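Local coordinates for StAR-related lipid transfer protein 13 (Homo sapiens, PDB 2PSO) that stimulates GTP hydrolysis by RhoA and perhaps Cdc42, acts as a tumour suppressor in hepatocellular carcinoma cells, and includes a lipid-binding START domain, at residues E103-W108 against Y123-M128; H99-D104 against A219-S224; V94-H99 against V138-K143. One frame throughout, in Å; residues are numbered along the deposited sequence.

Contact 1. Residues E103-W108 against Y123-M128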
# COMPACT_ATOMS: atom_id res chain seq x y z
N GLU A 103 -5.93 0.52 -13.34
CA GLU A 103 -6.42 -0.17 -14.51
C GLU A 103 -6.50 -1.68 -14.25
O GLU A 103 -7.14 -2.42 -15.00
CB GLU A 103 -5.52 0.13 -15.72
N ASP A 104 -5.88 -2.14 -13.17
CA ASP A 104 -5.85 -3.57 -12.89
C ASP A 104 -6.97 -4.01 -11.96
O ASP A 104 -7.27 -5.20 -11.89
CB ASP A 104 -4.51 -3.96 -12.30
CG ASP A 104 -3.41 -4.00 -13.35
OD1 ASP A 104 -3.73 -4.06 -14.57
OD2 ASP A 104 -2.23 -3.98 -12.95
N PHE A 105 -7.57 -3.04 -11.27
CA PHE A 105 -8.64 -3.27 -10.30
C PHE A 105 -9.90 -3.86 -10.94
O PHE A 105 -10.71 -3.10 -11.48
CB PHE A 105 -9.00 -1.93 -9.73
CG PHE A 105 -9.96 -1.98 -8.58
CD1 PHE A 105 -9.56 -2.48 -7.34
CD2 PHE A 105 -11.24 -1.45 -8.70
CE1 PHE A 105 -10.42 -2.49 -6.27
CE2 PHE A 105 -12.10 -1.46 -7.65
CZ PHE A 105 -11.70 -1.99 -6.42
N VAL A 106 -10.10 -5.17 -10.86
CA VAL A 106 -11.22 -5.75 -11.60
C VAL A 106 -12.51 -6.09 -10.86
O VAL A 106 -13.52 -5.46 -11.12
CB VAL A 106 -10.80 -6.88 -12.54
CG1 VAL A 106 -12.01 -7.57 -13.14
CG2 VAL A 106 -9.96 -6.30 -13.66
N GLN A 107 -12.53 -7.08 -9.98
CA GLN A 107 -13.84 -7.47 -9.46
C GLN A 107 -14.02 -6.96 -8.06
O GLN A 107 -13.24 -7.30 -7.18
CB GLN A 107 -14.01 -8.99 -9.43
CG GLN A 107 -13.24 -9.74 -10.45
CD GLN A 107 -13.79 -11.13 -10.61
OE1 GLN A 107 -14.95 -11.31 -11.01
NE2 GLN A 107 -12.97 -12.14 -10.31
N TRP A 108 -15.05 -6.17 -7.81
CA TRP A 108 -15.16 -5.64 -6.48
C TRP A 108 -16.55 -5.79 -5.91
O TRP A 108 -17.54 -5.66 -6.63
CB TRP A 108 -14.68 -4.19 -6.44
CG TRP A 108 -15.54 -3.21 -7.19
CD1 TRP A 108 -16.67 -2.59 -6.73
CD2 TRP A 108 -15.32 -2.72 -8.51
NE1 TRP A 108 -17.18 -1.76 -7.70
CE2 TRP A 108 -16.37 -1.81 -8.80
CE3 TRP A 108 -14.35 -2.97 -9.49
CZ2 TRP A 108 -16.46 -1.14 -10.03
CZ3 TRP A 108 -14.44 -2.31 -10.72
CH2 TRP A 108 -15.49 -1.41 -10.98
N TYR A 123 -11.64 -7.60 -3.71
CA TYR A 123 -11.29 -7.23 -5.07
C TYR A 123 -10.26 -8.14 -5.68
O TYR A 123 -9.64 -8.93 -4.99
CB TYR A 123 -10.78 -5.80 -5.14
CG TYR A 123 -9.60 -5.46 -4.22
CD1 TYR A 123 -8.28 -5.47 -4.70
CD2 TYR A 123 -9.81 -5.08 -2.90
CE1 TYR A 123 -7.21 -5.13 -3.87
CE2 TYR A 123 -8.75 -4.75 -2.07
CZ TYR A 123 -7.45 -4.78 -2.55
OH TYR A 123 -6.42 -4.42 -1.70
N VAL A 124 -10.06 -8.01 -6.99
CA VAL A 124 -9.02 -8.72 -7.73
C VAL A 124 -8.15 -7.70 -8.42
O VAL A 124 -8.67 -6.73 -8.93
CB VAL A 124 -9.62 -9.57 -8.84
CG1 VAL A 124 -8.54 -10.14 -9.70
CG2 VAL A 124 -10.45 -10.70 -8.24
N LEU A 125 -6.83 -7.91 -8.42
CA LEU A 125 -5.92 -7.12 -9.25
C LEU A 125 -5.37 -8.02 -10.34
O LEU A 125 -4.86 -9.11 -10.04
CB LEU A 125 -4.74 -6.57 -8.45
CG LEU A 125 -5.02 -5.67 -7.25
CD1 LEU A 125 -3.77 -4.89 -6.88
CD2 LEU A 125 -6.13 -4.72 -7.59
N ASN A 126 -5.47 -7.60 -11.59
CA ASN A 126 -4.87 -8.38 -12.65
C ASN A 126 -3.36 -8.15 -12.75
O ASN A 126 -2.86 -7.10 -12.37
CB ASN A 126 -5.58 -8.15 -13.98
CG ASN A 126 -6.81 -9.03 -14.12
OD1 ASN A 126 -7.81 -8.63 -14.73
ND2 ASN A 126 -6.75 -10.22 -13.55
N SER A 127 -2.64 -9.16 -13.25
CA SER A 127 -1.17 -9.14 -13.26
C SER A 127 -0.58 -8.93 -14.65
O SER A 127 -1.17 -9.36 -15.65
CB SER A 127 -0.63 -10.43 -12.65
OG SER A 127 -1.12 -10.63 -11.34
N MET A 128 0.60 -8.32 -14.71
CA MET A 128 1.21 -7.85 -15.97
C MET A 128 1.60 -8.97 -16.94
O MET A 128 1.01 -9.09 -18.01
CB MET A 128 2.42 -6.94 -15.69
CG MET A 128 2.74 -5.98 -16.85
SD MET A 128 2.23 -4.24 -16.65
CE MET A 128 0.63 -4.34 -15.84
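Phe-105 and Leu-125 form a single antiparallel beta bridge, their CA atoms 4.8 Å apart, by which the loop leading into strand 109-115 is laid along strand 118-125 of the START-domain sheet. The next part of the chain, strand 109-115, pairs with the same strand, so the bridge prolongs that pairing beyond the regular hairpin.

Backbone bonds flank the bridge, leaving Phe-105 and Leu-125 as a non-hydrogen-bonded pair. Asn-126 N donates to Asp-104 O over 3.0 Å, and Val-106 N to Val-124 O over 2.9 Å. Both are close to straight, 166° and 165° at the hydrogen. The other edge of strand 118-125 is taken up by strand 134-143, with Tyr-123 bonded to Phe-136 through the backbone.

Apolar packing is carried by Phe-105 and Val-124. With CG anti to the backbone N (chi1 -172°), Phe-105 starts away from the strand, but its ring turns back, and CE1 comes 3.5 Å from Tyr-123 CB. The two rings meet obliquely, while Leu-125 CD2 sits at the edge of the Phe-105 ring, 4.1 Å from Phe-105 CD1. The Tyr-123 ring also stacks with Phe-136. Gln-107 and Val-124 run side by side in the same direction, the aliphatic CG of Gln-107 lying 3.7 Å from Val-124 CG2.

Asp-104 and Asn-126 cover much of the joint by packing, without a side-chain hydrogen bond between them. The amide of Asn-126 crosses Val-106 at a slant, setting its OD1 3.3 Å from the methyl CG2 of Val-106.

Contact 2. Residues H99-D104 against A219-S224; sequences HLWDED and ARIRNS
A methylene of Ile-221 sits squarely over the indole of Trp-101: CG1 lies 3.5 Å from the centroid of the six-membered ring, 13° off its normal, in a CH-pi contact. This joins the loop after helix 87-96 to the end of the C-terminal helix 209-223, the long helix characteristic of the START helix-grip fold. Ile-221 and Trp-101 lie side by side and point the same way; CG1, anti to the carbonyl carbon of Ile-221 (chi1 -71°), carries CD1 along the ring to within 3.9 Å of CH2 of Trp-101. The indole is also held at its NE1, which bonds to Arg-93 O, and Val-94 packs against both residues. Replacing Trp-101 by an alanine would probably open a gap beside Ile-221 and leave Arg-93 O without its indole donor.

Charge plays a looser part. Asp-102 OD1 is 4.2 Å from Arg-220 NH2 and lies over the guanidinium face, so the attraction is not directed along an N-H. Asp-102 has a firmer mate in Arg-98, a salt bridge through OD2, while its OD1 closes an Asx turn by accepting from Asp-104 N. At the helix end, Ser-224 turns OG back to Ile-221 O, 2.8 Å away, and sets its CB 3.5 Å from Leu-100 O.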
# COMPACT_ATOMS: atom_id res chain seq x y z
N HIS A 99 -11.44 2.42 -9.46
CA HIS A 99 -11.52 2.12 -10.87
C HIS A 99 -11.02 3.33 -11.62
O HIS A 99 -10.55 3.21 -12.76
CB HIS A 99 -12.94 1.75 -11.28
CG HIS A 99 -13.99 2.61 -10.65
ND1 HIS A 99 -14.51 3.72 -11.29
CD2 HIS A 99 -14.59 2.55 -9.44
CE1 HIS A 99 -15.41 4.29 -10.49
NE2 HIS A 99 -15.47 3.60 -9.36
N LEU A 100 -11.08 4.49 -10.98
CA LEU A 100 -10.54 5.73 -11.54
C LEU A 100 -9.03 5.88 -11.41
O LEU A 100 -8.50 6.90 -11.83
CB LEU A 100 -11.19 6.95 -10.89
CG LEU A 100 -12.33 7.75 -11.54
CD1 LEU A 100 -13.17 6.92 -12.48
CD2 LEU A 100 -13.19 8.36 -10.43
N TRP A 101 -8.34 4.94 -10.80
CA TRP A 101 -6.87 5.10 -10.69
C TRP A 101 -6.02 3.84 -10.76
O TRP A 101 -4.80 3.89 -10.55
CB TRP A 101 -6.47 5.91 -9.48
CG TRP A 101 -7.03 5.50 -8.13
CD1 TRP A 101 -8.11 6.04 -7.49
CD2 TRP A 101 -6.48 4.55 -7.21
NE1 TRP A 101 -8.27 5.49 -6.26
CE2 TRP A 101 -7.28 4.56 -6.06
CE3 TRP A 101 -5.39 3.68 -7.25
CZ2 TRP A 101 -7.04 3.72 -4.97
CZ3 TRP A 101 -5.15 2.85 -6.17
CH2 TRP A 101 -5.97 2.87 -5.05
N ASP A 102 -6.67 2.71 -11.06
CA ASP A 102 -6.03 1.44 -11.11
C ASP A 102 -6.69 0.69 -12.25
O ASP A 102 -7.84 0.27 -12.15
CB ASP A 102 -6.22 0.72 -9.79
CG ASP A 102 -5.40 -0.55 -9.68
OD1 ASP A 102 -4.88 -1.03 -10.72
OD2 ASP A 102 -5.28 -1.08 -8.55
N GLU A 103 -5.93 0.52 -13.34
CA GLU A 103 -6.42 -0.17 -14.51
C GLU A 103 -6.50 -1.68 -14.25
O GLU A 103 -7.14 -2.42 -15.00
CB GLU A 103 -5.52 0.13 -15.72
N ASP A 104 -5.88 -2.14 -13.17
CA ASP A 104 -5.85 -3.57 -12.89
C ASP A 104 -6.97 -4.01 -11.96
O ASP A 104 -7.27 -5.20 -11.89
CB ASP A 104 -4.51 -3.96 -12.30
CG ASP A 104 -3.41 -4.00 -13.35
OD1 ASP A 104 -3.73 -4.06 -14.57
OD2 ASP A 104 -2.23 -3.98 -12.95
N ALA A 219 0.98 7.56 -6.72
CA ALA A 219 1.19 8.59 -7.74
C ALA A 219 -0.02 8.62 -8.66
O ALA A 219 -0.41 9.68 -9.15
CB ALA A 219 2.43 8.31 -8.53
N ARG A 220 -0.59 7.44 -8.90
CA ARG A 220 -1.77 7.33 -9.71
C ARG A 220 -2.95 7.97 -9.01
O ARG A 220 -3.74 8.69 -9.63
CB ARG A 220 -2.06 5.88 -10.02
CG ARG A 220 -1.15 5.35 -11.06
CD ARG A 220 -1.59 4.01 -11.50
NE ARG A 220 -1.94 3.17 -10.37
CZ ARG A 220 -1.37 2.00 -10.13
NH1 ARG A 220 -0.46 1.55 -10.96
NH2 ARG A 220 -1.74 1.29 -9.07
N ILE A 221 -3.06 7.74 -7.71
CA ILE A 221 -4.13 8.38 -6.97
C ILE A 221 -4.00 9.88 -7.15
O ILE A 221 -5.01 10.56 -7.39
CB ILE A 221 -4.06 8.08 -5.50
CG1 ILE A 221 -4.46 6.61 -5.27
CG2 ILE A 221 -4.97 9.06 -4.75
CD1 ILE A 221 -4.15 6.09 -3.91
N ARG A 222 -2.77 10.38 -7.08
CA ARG A 222 -2.56 11.80 -7.27
C ARG A 222 -2.96 12.24 -8.67
O ARG A 222 -3.78 13.16 -8.81
CB ARG A 222 -1.11 12.16 -7.00
CG ARG A 222 -0.81 13.61 -7.20
CD ARG A 222 0.68 13.77 -7.35
NE ARG A 222 1.18 12.97 -8.46
CZ ARG A 222 2.46 12.65 -8.64
NH1 ARG A 222 3.37 13.06 -7.76
NH2 ARG A 222 2.82 11.93 -9.68
N ASN A 223 -2.42 11.57 -9.68
CA ASN A 223 -2.75 11.90 -11.06
C ASN A 223 -4.24 11.93 -11.35
O ASN A 223 -4.70 12.72 -12.17
CB ASN A 223 -2.08 10.93 -12.03
CG ASN A 223 -0.56 10.99 -11.96
OD1 ASN A 223 0.02 11.98 -11.49
ND2 ASN A 223 0.08 9.92 -12.40
N SER A 224 -5.01 11.09 -10.68
CA SER A 224 -6.43 11.02 -10.97
C SER A 224 -7.21 12.25 -10.47
O SER A 224 -8.44 12.30 -10.60
CB SER A 224 -7.02 9.73 -10.41
OG SER A 224 -7.13 9.85 -9.01

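Contact 3. Residues V94-H99 against V138-K143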
# COMPACT_ATOMS: atom_id res chain seq x y z
N VAL A 94 -9.93 6.80 -2.62
CA VAL A 94 -9.30 5.50 -2.40
C VAL A 94 -10.40 4.47 -2.08
O VAL A 94 -10.33 3.30 -2.46
CB VAL A 94 -8.31 5.52 -1.24
CG1 VAL A 94 -7.78 4.13 -0.99
CG2 VAL A 94 -7.18 6.46 -1.52
N LEU A 95 -11.42 4.92 -1.37
CA LEU A 95 -12.36 4.01 -0.79
C LEU A 95 -13.39 3.53 -1.80
O LEU A 95 -13.65 2.33 -1.86
CB LEU A 95 -13.04 4.66 0.41
CG LEU A 95 -13.73 3.80 1.46
CD1 LEU A 95 -15.12 4.34 1.68
CD2 LEU A 95 -13.82 2.41 1.03
N ARG A 96 -13.99 4.44 -2.59
CA ARG A 96 -15.04 4.00 -3.53
C ARG A 96 -14.75 4.24 -5.02
O ARG A 96 -15.61 3.99 -5.86
CB ARG A 96 -16.34 4.66 -3.19
CG ARG A 96 -16.85 4.42 -1.77
CD ARG A 96 -17.29 2.98 -1.60
NE ARG A 96 -17.57 2.75 -0.19
CZ ARG A 96 -17.63 1.55 0.38
NH1 ARG A 96 -17.90 1.47 1.68
NH2 ARG A 96 -17.44 0.45 -0.34
N GLU A 97 -13.55 4.70 -5.36
CA GLU A 97 -13.32 5.19 -6.71
C GLU A 97 -12.02 4.69 -7.35
O GLU A 97 -11.39 5.39 -8.12
CB GLU A 97 -13.31 6.71 -6.72
CG GLU A 97 -14.68 7.31 -6.52
CD GLU A 97 -14.72 8.79 -6.81
OE1 GLU A 97 -13.78 9.53 -6.43
OE2 GLU A 97 -15.72 9.21 -7.44
N ARG A 98 -11.64 3.46 -7.04
CA ARG A 98 -10.31 3.00 -7.37
C ARG A 98 -10.27 2.54 -8.85
O ARG A 98 -9.21 2.34 -9.44
CB ARG A 98 -9.91 1.91 -6.38
CG ARG A 98 -8.66 1.20 -6.72
CD ARG A 98 -8.26 0.21 -5.70
NE ARG A 98 -6.89 -0.20 -5.97
CZ ARG A 98 -6.22 -1.09 -5.25
NH1 ARG A 98 -6.79 -1.67 -4.20
NH2 ARG A 98 -4.97 -1.38 -5.59
N HIS A 99 -11.44 2.42 -9.46
CA HIS A 99 -11.52 2.12 -10.87
C HIS A 99 -11.02 3.33 -11.62
O HIS A 99 -10.55 3.21 -12.76
CB HIS A 99 -12.94 1.75 -11.28
CG HIS A 99 -13.99 2.61 -10.65
ND1 HIS A 99 -14.51 3.72 -11.29
CD2 HIS A 99 -14.59 2.55 -9.44
CE1 HIS A 99 -15.41 4.29 -10.49
NE2 HIS A 99 -15.47 3.60 -9.36
N VAL A 138 -10.68 -8.37 2.48
CA VAL A 138 -10.10 -7.52 3.47
C VAL A 138 -11.15 -6.96 4.43
O VAL A 138 -12.29 -6.74 4.03
CB VAL A 138 -9.34 -6.44 2.71
CG1 VAL A 138 -9.59 -5.07 3.29
CG2 VAL A 138 -7.90 -6.80 2.68
N LEU A 139 -10.80 -6.81 5.70
CA LEU A 139 -11.56 -6.01 6.63
C LEU A 139 -11.07 -4.54 6.50
O LEU A 139 -9.89 -4.28 6.72
CB LEU A 139 -11.26 -6.56 8.02
CG LEU A 139 -11.86 -5.93 9.29
CD1 LEU A 139 -13.35 -6.15 9.34
CD2 LEU A 139 -11.21 -6.52 10.54
N ARG A 140 -11.90 -3.59 6.09
CA ARG A 140 -11.46 -2.18 6.03
C ARG A 140 -12.31 -1.42 6.98
O ARG A 140 -13.51 -1.67 7.07
CB ARG A 140 -11.74 -1.48 4.68
CG ARG A 140 -11.76 -2.33 3.48
CD ARG A 140 -12.67 -1.73 2.48
NE ARG A 140 -11.97 -1.25 1.30
CZ ARG A 140 -12.58 -0.67 0.28
NH1 ARG A 140 -11.87 -0.25 -0.75
NH2 ARG A 140 -13.90 -0.54 0.28
N THR A 141 -11.74 -0.43 7.63
CA THR A 141 -12.53 0.48 8.37
C THR A 141 -11.97 1.85 8.03
O THR A 141 -10.81 1.95 7.65
CB THR A 141 -12.49 0.14 9.91
OG1 THR A 141 -12.99 1.25 10.69
CG2 THR A 141 -11.09 -0.20 10.38
N TRP A 142 -12.76 2.91 8.10
CA TRP A 142 -12.23 4.21 7.72
C TRP A 142 -12.77 5.22 8.68
O TRP A 142 -13.73 4.94 9.38
CB TRP A 142 -12.59 4.60 6.31
CG TRP A 142 -14.04 4.53 6.00
CD1 TRP A 142 -14.90 5.58 5.93
CD2 TRP A 142 -14.82 3.36 5.68
NE1 TRP A 142 -16.17 5.14 5.62
CE2 TRP A 142 -16.15 3.78 5.46
CE3 TRP A 142 -14.52 1.99 5.59
CZ2 TRP A 142 -17.18 2.89 5.17
CZ3 TRP A 142 -15.55 1.10 5.30
CH2 TRP A 142 -16.87 1.56 5.08
N LYS A 143 -12.15 6.39 8.72
CA LYS A 143 -12.39 7.33 9.78
C LYS A 143 -12.15 8.72 9.22
O LYS A 143 -11.09 8.98 8.69
CB LYS A 143 -11.41 7.03 10.93
CG LYS A 143 -11.75 7.62 12.31
CD LYS A 143 -12.35 6.59 13.26
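In the helix-grip fold of the START domain, the C-terminal end of helix 87-96 is here fastened to the facing strand 134-143 of the curved sheet. Leu-95 supplies the apolar half of this junction, and its two methyls go to different partners. CD1 lies over the face of the Trp-142 indole, 4.1 Å from the centroid of the five-membered ring and 14° off its normal, a CH-pi contact. The other methyl, CD2, rests over one face of the Arg-140 guanidinium, toward its rim. With CG between the backbone N and the carbonyl carbon (chi1 54°) and the ring turned by chi2, Trp-142 presents a face to Leu-95, and the leucine crosses it at about a right angle.

Arg-140 reaches across from the strand on a chain bent at chi3. Its NH1 makes a weak bond, 3.3 Å long, to Leu-95 O. Arg-96, bent at chi2, brings NH2 to 3.7 Å from NH2 of Arg-140, approaching that guanidinium at its edge. Arg-96 NH1 lies 3.6 Å from Trp-142 CH2, with the guanidinium and indole planes perpendicular.

Both arginines bind Glu-119 of strand 118-125, Arg-96 through OE1 and Arg-140 through OE2, which probably accounts for their closeness. Tyr-121 adds a cation-pi contact to Arg-140. The carboxylate of Glu-119 probably offsets much of the charge of the buried Arg-140 and the adjacent Arg-96, so that helix and strand are linked indirectly, by two salt bridges to this one outside residue, as well as through leucine packing.

Contact 3 is the buried one, contact 2 is partly buried and contact 1 lies at the surface; all use the chain from the end of helix 87-96 to strand 109-115. Contacts 1 and 3 both reach the sheet, on the adjacent strands 118-125 and 134-143, whereas contact 2 turns to helix 209-223. Chemistry follows place: backbone pairing extends the sheet in contact 1, while contacts 2 and 3 both set an aliphatic group over an indole face, and contact 3 adds arginines paired with Glu-119. Arg-98 ties contacts 1 and 3, its CD 3.4 Å from Phe-105 CD1.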